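HhaI Restriction Endonuclease (Haemophilus parahaemolyticus, PDB 6UKI) recognises the DNA sequence GCGC and, as a type II restriction endonuclease, probably cuts it through a metal-dependent PD-(D/E)XK nuclease site. Local coordinates at residues T32-F37 and I45-P50; N41-E46 and S125-I130. One frame throughout, in Å; residues are numbered along the deposited sequence.

Contact 1 of 2, residues T32-F37 and I45-P50. With CA (calcium ion), chain G; CA (calcium ion), chain H; nucleotides of chain B.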
loop_
_atom_site.group_PDB
_atom_site.type_symbol
_atom_site.label_atom_id
_atom_site.label_comp_id
_atom_site.label_asym_id
_atom_site.label_seq_id
_atom_site.Cartn_x
_atom_site.Cartn_y
_atom_site.Cartn_z
ATOM N N THR A 32 -9.157 3.536 4.413
ATOM C CA THR A 32 -8.905 4.732 5.202
ATOM C C THR A 32 -7.407 4.892 5.433
ATOM O O THR A 32 -6.606 4.012 5.104
ATOM C CB THR A 32 -9.657 4.658 6.541
ATOM O OG1 THR A 32 -9.771 5.962 7.117
ATOM C CG2 THR A 32 -8.934 3.728 7.507
ATOM N N SER A 33 -7.033 6.031 6.013
ATOM C CA SER A 33 -5.656 6.287 6.404
ATOM C C SER A 33 -5.381 5.699 7.795
ATOM O O SER A 33 -6.277 5.180 8.464
ATOM C CB SER A 33 -5.369 7.782 6.356
ATOM O OG SER A 33 -3.978 8.021 6.362
ATOM N N ASP A 34 -4.129 5.821 8.255
ATOM C CA ASP A 34 -3.601 4.950 9.309
ATOM C C ASP A 34 -4.133 5.297 10.699
ATOM O O ASP A 34 -4.617 4.418 11.419
ATOM C CB ASP A 34 -2.071 5.004 9.317
ATOM C CG ASP A 34 -1.456 4.428 8.059
ATOM O OD1 ASP A 34 -2.178 3.736 7.310
ATOM O OD2 ASP A 34 -0.251 4.666 7.823
ATOM N N ILE A 35 -4.030 6.559 11.108
ATOM C CA ILE A 35 -4.238 6.960 12.496
ATOM C C ILE A 35 -5.227 8.118 12.546
ATOM O O ILE A 35 -5.026 9.141 11.881
ATOM C CB ILE A 35 -2.906 7.364 13.155
ATOM C CG1 ILE A 35 -1.931 6.186 13.137
ATOM C CG2 ILE A 35 -3.135 7.905 14.557
ATOM C CD1 ILE A 35 -0.477 6.610 13.040
ATOM N N LEU A 36 -6.282 7.972 13.346
ATOM C CA LEU A 36 -7.315 8.997 13.474
ATOM C C LEU A 36 -7.148 9.734 14.800
ATOM O O LEU A 36 -7.294 9.138 15.872
ATOM C CB LEU A 36 -8.704 8.381 13.377
ATOM C CG LEU A 36 -9.863 9.359 13.569
ATOM C CD1 LEU A 36 -9.872 10.421 12.466
ATOM C CD2 LEU A 36 -11.186 8.602 13.614
ATOM N N PHE A 37 -6.841 11.026 14.726
ATOM C CA PHE A 37 -6.798 11.865 15.916
ATOM C C PHE A 37 -8.225 12.155 16.361
ATOM O O PHE A 37 -8.969 12.859 15.670
ATOM C CB PHE A 37 -6.043 13.155 15.625
ATOM C CG PHE A 37 -6.290 14.238 16.627
ATOM C CD1 PHE A 37 -5.921 14.072 17.951
ATOM C CD2 PHE A 37 -6.883 15.432 16.242
ATOM C CE1 PHE A 37 -6.138 15.074 18.878
ATOM C CE2 PHE A 37 -7.112 16.443 17.163
ATOM C CZ PHE A 37 -6.734 16.262 18.484
ATOM N N ILE A 45 -3.633 10.987 10.366
ATOM C CA ILE A 45 -2.177 11.011 10.324
ATOM C C ILE A 45 -1.721 9.770 9.575
ATOM O O ILE A 45 -2.127 8.654 9.917
ATOM C CB ILE A 45 -1.568 11.033 11.736
ATOM C CG1 ILE A 45 -2.109 12.210 12.544
ATOM C CG2 ILE A 45 -0.046 11.067 11.664
ATOM C CD1 ILE A 45 -1.759 12.119 14.017
ATOM N N GLU A 46 -0.876 9.956 8.567
ATOM C CA GLU A 46 -0.399 8.852 7.746
ATOM C C GLU A 46 1.020 8.463 8.156
ATOM O O GLU A 46 1.927 9.300 8.127
ATOM C CB GLU A 46 -0.444 9.233 6.268
ATOM C CG GLU A 46 0.033 8.136 5.325
ATOM C CD GLU A 46 -0.856 6.903 5.335
ATOM O OE1 GLU A 46 -0.441 5.883 4.753
ATOM O OE2 GLU A 46 -1.962 6.945 5.914
ATOM N N ALA A 47 1.207 7.191 8.516
ATOM C CA ALA A 47 2.514 6.643 8.860
ATOM C C ALA A 47 3.159 6.015 7.629
ATOM O O ALA A 47 2.503 5.269 6.901
ATOM C CB ALA A 47 2.374 5.590 9.963
ATOM N N LYS A 48 4.443 6.302 7.405
ATOM C CA LYS A 48 5.176 5.709 6.290
ATOM C C LYS A 48 6.621 5.490 6.703
ATOM O O LYS A 48 7.224 6.364 7.321
ATOM C CB LYS A 48 5.136 6.605 5.041
ATOM C CG LYS A 48 3.752 6.770 4.462
ATOM C CD LYS A 48 3.773 7.035 2.986
ATOM C CE LYS A 48 2.523 6.442 2.345
ATOM N NZ LYS A 48 2.248 5.089 2.919
ATOM N N MET A 49 7.178 4.332 6.356
ATOM C CA MET A 49 8.584 4.060 6.648
ATOM C C MET A 49 9.490 4.920 5.762
ATOM O O MET A 49 9.039 5.508 4.778
ATOM C CB MET A 49 8.892 2.574 6.453
ATOM C CG MET A 49 8.703 1.729 7.697
ATOM S SD MET A 49 8.465 -0.028 7.365
ATOM C CE MET A 49 9.992 -0.728 7.956
ATOM N N PRO A 50 10.783 5.014 6.090
ATOM C CA PRO A 50 11.683 5.826 5.252
ATOM C C PRO A 50 11.705 5.427 3.784
ATOM O O PRO A 50 11.905 6.291 2.922
ATOM C CB PRO A 50 13.043 5.619 5.921
ATOM C CG PRO A 50 12.703 5.436 7.346
ATOM C CD PRO A 50 11.432 4.625 7.355
HETATM CA CA CA G . 0.827 4.331 5.850
HETATM CA CA CA H . -2.797 2.038 5.919
ATOM P P DC B 9 -0.268 2.253 3.795
ATOM O OP1 DC B 9 -0.256 2.642 5.213
ATOM O OP2 DC B 9 0.045 3.215 2.734
ATOM O "O5'" DC B 9 0.756 1.035 3.656
ATOM C "C5'" DC B 9 0.923 0.161 4.732
ATOM C "C4'" DC B 9 1.802 -1.004 4.352
ATOM O "O4'" DC B 9 1.159 -1.827 3.352
ATOM C "C3'" DC B 9 3.127 -0.658 3.713
ATOM O "O3'" DC B 9 4.034 -0.174 4.682
ATOM C "C2'" DC B 9 3.524 -2.036 3.187
ATOM C "C1'" DC B 9 2.177 -2.540 2.640
ATOM N N1 DC B 9 2.013 -2.283 1.175
ATOM C C2 DC B 9 2.486 -3.217 0.259
ATOM O O2 DC B 9 3.000 -4.251 0.678
ATOM N N3 DC B 9 2.352 -2.964 -1.070
ATOM C C4 DC B 9 1.774 -1.830 -1.481
ATOM N N4 DC B 9 1.658 -1.626 -2.799
ATOM C C5 DC B 9 1.293 -0.856 -0.562
ATOM C C6 DC B 9 1.434 -1.118 0.743
ATOM P P DT B 10 4.814 1.214 4.446
ATOM O OP1 DT B 10 5.473 1.550 5.722
ATOM O OP2 DT B 10 3.883 2.170 3.804
ATOM O "O5'" DT B 10 5.951 0.854 3.376
ATOM C "C5'" DT B 10 7.135 0.191 3.781
ATOM C "C4'" DT B 10 7.069 -1.291 3.463
ATOM O "O4'" DT B 10 6.893 -1.494 2.030
ATOM C "C3'" DT B 10 8.314 -2.092 3.857
ATOM O "O3'" DT B 10 7.914 -3.344 4.395
ATOM C "C2'" DT B 10 9.060 -2.251 2.527
ATOM C "C1'" DT B 10 7.907 -2.363 1.538
ATOM N N1 DT B 10 8.253 -1.949 0.114
ATOM C C2 DT B 10 7.927 -2.785 -0.942
ATOM O O2 DT B 10 7.394 -3.868 -0.801
ATOM N N3 DT B 10 8.253 -2.305 -2.179
ATOM C C4 DT B 10 8.864 -1.100 -2.470
ATOM O O4 DT B 10 9.122 -0.758 -3.621
ATOM C C5 DT B 10 9.179 -0.269 -1.326
ATOM C C7 DT B 10 9.840 1.064 -1.523
ATOM C C6 DT B 10 8.859 -0.727 -0.104
HETATM O O HOH W 1 -3.107 4.119 4.819
HETATM O O HOH W 2 1.343 3.013 7.549
#
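I35 and I45 face each other as an antiparallel hydrogen-bonded pair, with I45 N meeting I35 O at 2.8 Å. The return bond, I35 N to I45 O, measures 3.1 Å. Both side chains leave on the same face of the sheet, where I35 CB and I45 CB are 4.2 Å apart; CD1 of I35 continues to the A47 methyl, and V11 of helix 3-18 packs on I35.

Polar bonds continue from the loop before strand 35-37. A47 N donates to OD2 of D34 at 3.0 Å, from the anti side and 27° out of the carboxylate plane, tying that side chain to the neighbouring strand. S33 OG also lies against E46 OE2, although their modelled separation is too short to trust.

D34 followed by E46-A47-K48 matches the PD-(D/E)XK nuclease signature: a hairpin carries two acids and a lysine to one phosphate. D34 bridges two calcium ions, D34 OD2 binding the calcium of chain G at 2.3 Å and OD1 that of chain H. The chain G calcium also takes E46 OE1 at 2.3 Å, the A47 carbonyl oxygen, a water and OP1 of DC9 of chain B. A bend in the E46 chain (chi2 65°) turns its carboxylate to the metal.

K48 NZ holds the same nucleotide, donating to OP2 of DC9 at 2.9 Å. The salt bridge from K48 NZ to E46 OE1 is longer, 3.4 Å, with only a weak hydrogen bond.

Contact 2 of 2, residues N41-E46 and S125-I130. With CA (calcium ion), chain G; nucleotides of chain B.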
loop_
_atom_site.group_PDB
_atom_site.type_symbol
_atom_site.label_atom_id
_atom_site.label_comp_id
_atom_site.label_asym_id
_atom_site.label_seq_id
_atom_site.Cartn_x
_atom_site.Cartn_y
_atom_site.Cartn_z
ATOM N N ASN A 41 -10.968 18.454 16.672
ATOM C CA ASN A 41 -10.828 18.698 15.236
ATOM C C ASN A 41 -10.218 17.445 14.627
ATOM O O ASN A 41 -9.017 17.404 14.323
ATOM C CB ASN A 41 -9.987 19.942 14.952
ATOM C CG ASN A 41 -10.710 21.224 15.324
ATOM O OD1 ASN A 41 -11.344 21.862 14.481
ATOM N ND2 ASN A 41 -10.628 21.604 16.597
ATOM N N PRO A 42 -11.019 16.398 14.442
ATOM C CA PRO A 42 -10.467 15.121 13.983
ATOM C C PRO A 42 -9.876 15.229 12.589
ATOM O O PRO A 42 -10.364 15.972 11.734
ATOM C CB PRO A 42 -11.679 14.184 14.005
ATOM C CG PRO A 42 -12.859 15.099 13.874
ATOM C CD PRO A 42 -12.481 16.341 14.615
ATOM N N PHE A 43 -8.804 14.475 12.376
ATOM C CA PHE A 43 -8.142 14.370 11.084
ATOM C C PHE A 43 -7.326 13.083 11.087
ATOM O O PHE A 43 -7.241 12.384 12.103
ATOM C CB PHE A 43 -7.264 15.593 10.808
ATOM C CG PHE A 43 -6.173 15.811 11.826
ATOM C CD1 PHE A 43 -6.277 16.830 12.761
ATOM C CD2 PHE A 43 -5.030 15.014 11.833
ATOM C CE1 PHE A 43 -5.271 17.042 13.690
ATOM C CE2 PHE A 43 -4.023 15.218 12.761
ATOM C CZ PHE A 43 -4.143 16.233 13.690
ATOM N N TYR A 44 -6.690 12.792 9.957
ATOM C CA TYR A 44 -5.898 11.577 9.833
ATOM C C TYR A 44 -4.414 11.902 9.798
ATOM O O TYR A 44 -3.996 12.946 9.284
ATOM C CB TYR A 44 -6.275 10.783 8.580
ATOM C CG TYR A 44 -7.473 9.886 8.778
ATOM C CD1 TYR A 44 -7.347 8.664 9.418
ATOM C CD2 TYR A 44 -8.732 10.268 8.334
ATOM C CE1 TYR A 44 -8.442 7.844 9.611
ATOM C CE2 TYR A 44 -9.831 9.453 8.515
ATOM C CZ TYR A 44 -9.680 8.245 9.157
ATOM O OH TYR A 44 -10.764 7.430 9.343
ATOM N N ILE A 45 -3.633 10.987 10.366
ATOM C CA ILE A 45 -2.177 11.011 10.324
ATOM C C ILE A 45 -1.721 9.770 9.575
ATOM O O ILE A 45 -2.127 8.654 9.917
ATOM C CB ILE A 45 -1.568 11.033 11.736
ATOM C CG1 ILE A 45 -2.109 12.210 12.544
ATOM C CG2 ILE A 45 -0.046 11.067 11.664
ATOM C CD1 ILE A 45 -1.759 12.119 14.017
ATOM N N GLU A 46 -0.876 9.956 8.567
ATOM C CA GLU A 46 -0.399 8.852 7.746
ATOM C C GLU A 46 1.020 8.463 8.156
ATOM O O GLU A 46 1.927 9.300 8.127
ATOM C CB GLU A 46 -0.444 9.233 6.268
ATOM C CG GLU A 46 0.033 8.136 5.325
ATOM C CD GLU A 46 -0.856 6.903 5.335
ATOM O OE1 GLU A 46 -0.441 5.883 4.753
ATOM O OE2 GLU A 46 -1.962 6.945 5.914
ATOM N N SER A 125 -8.465 13.169 3.902
ATOM C CA SER A 125 -8.412 14.003 5.112
ATOM C C SER A 125 -7.136 13.762 5.920
ATOM O O SER A 125 -7.149 13.832 7.154
ATOM C CB SER A 125 -9.649 13.790 5.994
ATOM O OG SER A 125 -10.852 13.794 5.233
ATOM N N VAL A 126 -6.031 13.457 5.241
ATOM C CA VAL A 126 -4.732 13.370 5.900
ATOM C C VAL A 126 -4.164 14.779 6.033
ATOM O O VAL A 126 -3.943 15.475 5.038
ATOM C CB VAL A 126 -3.775 12.453 5.123
ATOM C CG1 VAL A 126 -2.344 12.667 5.594
ATOM C CG2 VAL A 126 -4.190 10.985 5.284
ATOM N N LYS A 127 -3.922 15.209 7.266
ATOM C CA LYS A 127 -3.305 16.510 7.460
ATOM C C LYS A 127 -1.844 16.430 7.858
ATOM O O LYS A 127 -1.104 17.382 7.603
ATOM C CB LYS A 127 -4.073 17.327 8.511
ATOM C CG LYS A 127 -5.036 18.322 7.875
ATOM C CD LYS A 127 -6.351 18.421 8.623
ATOM C CE LYS A 127 -6.196 19.180 9.930
ATOM N NZ LYS A 127 -7.472 19.868 10.299
ATOM N N PHE A 128 -1.403 15.315 8.426
ATOM C CA PHE A 128 -0.030 15.178 8.881
ATOM C C PHE A 128 0.504 13.799 8.527
ATOM O O PHE A 128 -0.242 12.820 8.460
ATOM C CB PHE A 128 0.078 15.413 10.391
ATOM C CG PHE A 128 -0.145 16.837 10.788
ATOM C CD1 PHE A 128 -1.422 17.309 11.034
ATOM C CD2 PHE A 128 0.922 17.713 10.891
ATOM C CE1 PHE A 128 -1.629 18.627 11.391
ATOM C CE2 PHE A 128 0.721 19.029 11.245
ATOM C CZ PHE A 128 -0.557 19.486 11.499
ATOM N N PHE A 129 1.809 13.738 8.297
ATOM C CA PHE A 129 2.533 12.488 8.138
ATOM C C PHE A 129 3.413 12.257 9.356
ATOM O O PHE A 129 3.850 13.204 10.016
ATOM C CB PHE A 129 3.411 12.509 6.887
ATOM C CG PHE A 129 2.664 12.280 5.615
ATOM C CD1 PHE A 129 1.935 13.301 5.032
ATOM C CD2 PHE A 129 2.709 11.047 4.983
ATOM C CE1 PHE A 129 1.248 13.093 3.850
ATOM C CE2 PHE A 129 2.027 10.834 3.803
ATOM C CZ PHE A 129 1.293 11.858 3.236
ATOM N N ILE A 130 3.684 10.990 9.642
ATOM C CA ILE A 130 4.649 10.613 10.661
ATOM C C ILE A 130 5.595 9.574 10.073
ATOM O O ILE A 130 5.173 8.678 9.330
ATOM C CB ILE A 130 3.954 10.090 11.938
ATOM C CG1 ILE A 130 4.989 9.686 12.993
ATOM C CG2 ILE A 130 3.028 8.941 11.610
ATOM C CD1 ILE A 130 4.486 9.782 14.424
HETATM CA CA CA G . 0.827 4.331 5.850
ATOM P P DC B 9 -0.268 2.253 3.795
ATOM O OP1 DC B 9 -0.256 2.642 5.213
ATOM O OP2 DC B 9 0.045 3.215 2.734
ATOM O "O5'" DC B 9 0.756 1.035 3.656
ATOM C "C5'" DC B 9 0.923 0.161 4.732
ATOM C "C4'" DC B 9 1.802 -1.004 4.352
ATOM O "O4'" DC B 9 1.159 -1.827 3.352
ATOM C "C3'" DC B 9 3.127 -0.658 3.713
ATOM O "O3'" DC B 9 4.034 -0.174 4.682
ATOM C "C2'" DC B 9 3.524 -2.036 3.187
ATOM C "C1'" DC B 9 2.177 -2.540 2.640
ATOM N N1 DC B 9 2.013 -2.283 1.175
ATOM C C2 DC B 9 2.486 -3.217 0.259
ATOM O O2 DC B 9 3.000 -4.251 0.678
ATOM N N3 DC B 9 2.352 -2.964 -1.070
ATOM C C4 DC B 9 1.774 -1.830 -1.481
ATOM N N4 DC B 9 1.658 -1.626 -2.799
ATOM C C5 DC B 9 1.293 -0.856 -0.562
ATOM C C6 DC B 9 1.434 -1.118 0.743
HETATM O O HOH W 2 1.343 3.013 7.549
#
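F43 turns its ring towards K127 and F128, which both meet it from the same side of its plane. CD1 of F43 touches CE of K127 at 3.7 Å, so the hydrocarbon part of the lysine packs there, while CE2 of F43 comes to CD1 of F128 at 3.8 Å. The two phenyl planes are inclined at 44°, and helix 242-256 adds F252 to both rings. With CG lodged between its own backbone N and carbonyl carbon (chi1 60°), the F43 ring is directed to these partners.

At Y44 the parallel ladder begins: its N donates to S125 O at 3.0 Å, and its O accepts from K127 N. S125 is also where helix 110-122 ends in a Schellman motif, so the strand pairs as soon as the helix stops. The Y44 CB rests on CG2 of V126, and the phenol hydroxyl reaches K25.

Between Y44 and I45 the register slips by one residue, a beta bulge: V126 pairs with Y44, but F128 with I45. CG2 of I45 then packs on CG2 of I130 at 3.7 Å, on the side where L14 of helix 3-18 touches both.

At E46 the ladder continues, E46 N bonding to F128 O at 2.9 Å and E46 O accepting from I130 N. CB of E46 lies over one face of the F129 ring in a CH-pi contact, 4.2 Å from the centroid. Beyond it the carboxylate stands 80° to that ring and goes to S33 and a calcium ion. One residue thus divides its chemistry: backbone bonds and an aromatic face hold its base in the sheet, while its polar end serves the metal site.

Followed from the N terminus, the chain first passes helix 3-18 and strand 22-24, then enters contact 1, which closes the short loop of a hairpin between strands 35-37 and 43-47. Contact 2 starts within that loop and shares I45 and E46 with contact 1, so the two spans overlap without nesting. Its own loop is far longer, taking in strands 51-62 and 67-70 and the helices up to 110-122 before strand 126-132 returns alongside 43-47. Strand 43-47 is therefore central in the mixed sheet, antiparallel to one neighbour and parallel to the other. Probable backbone bonds F37 N to F43 O and K48 N to I130 O extend the two pairings.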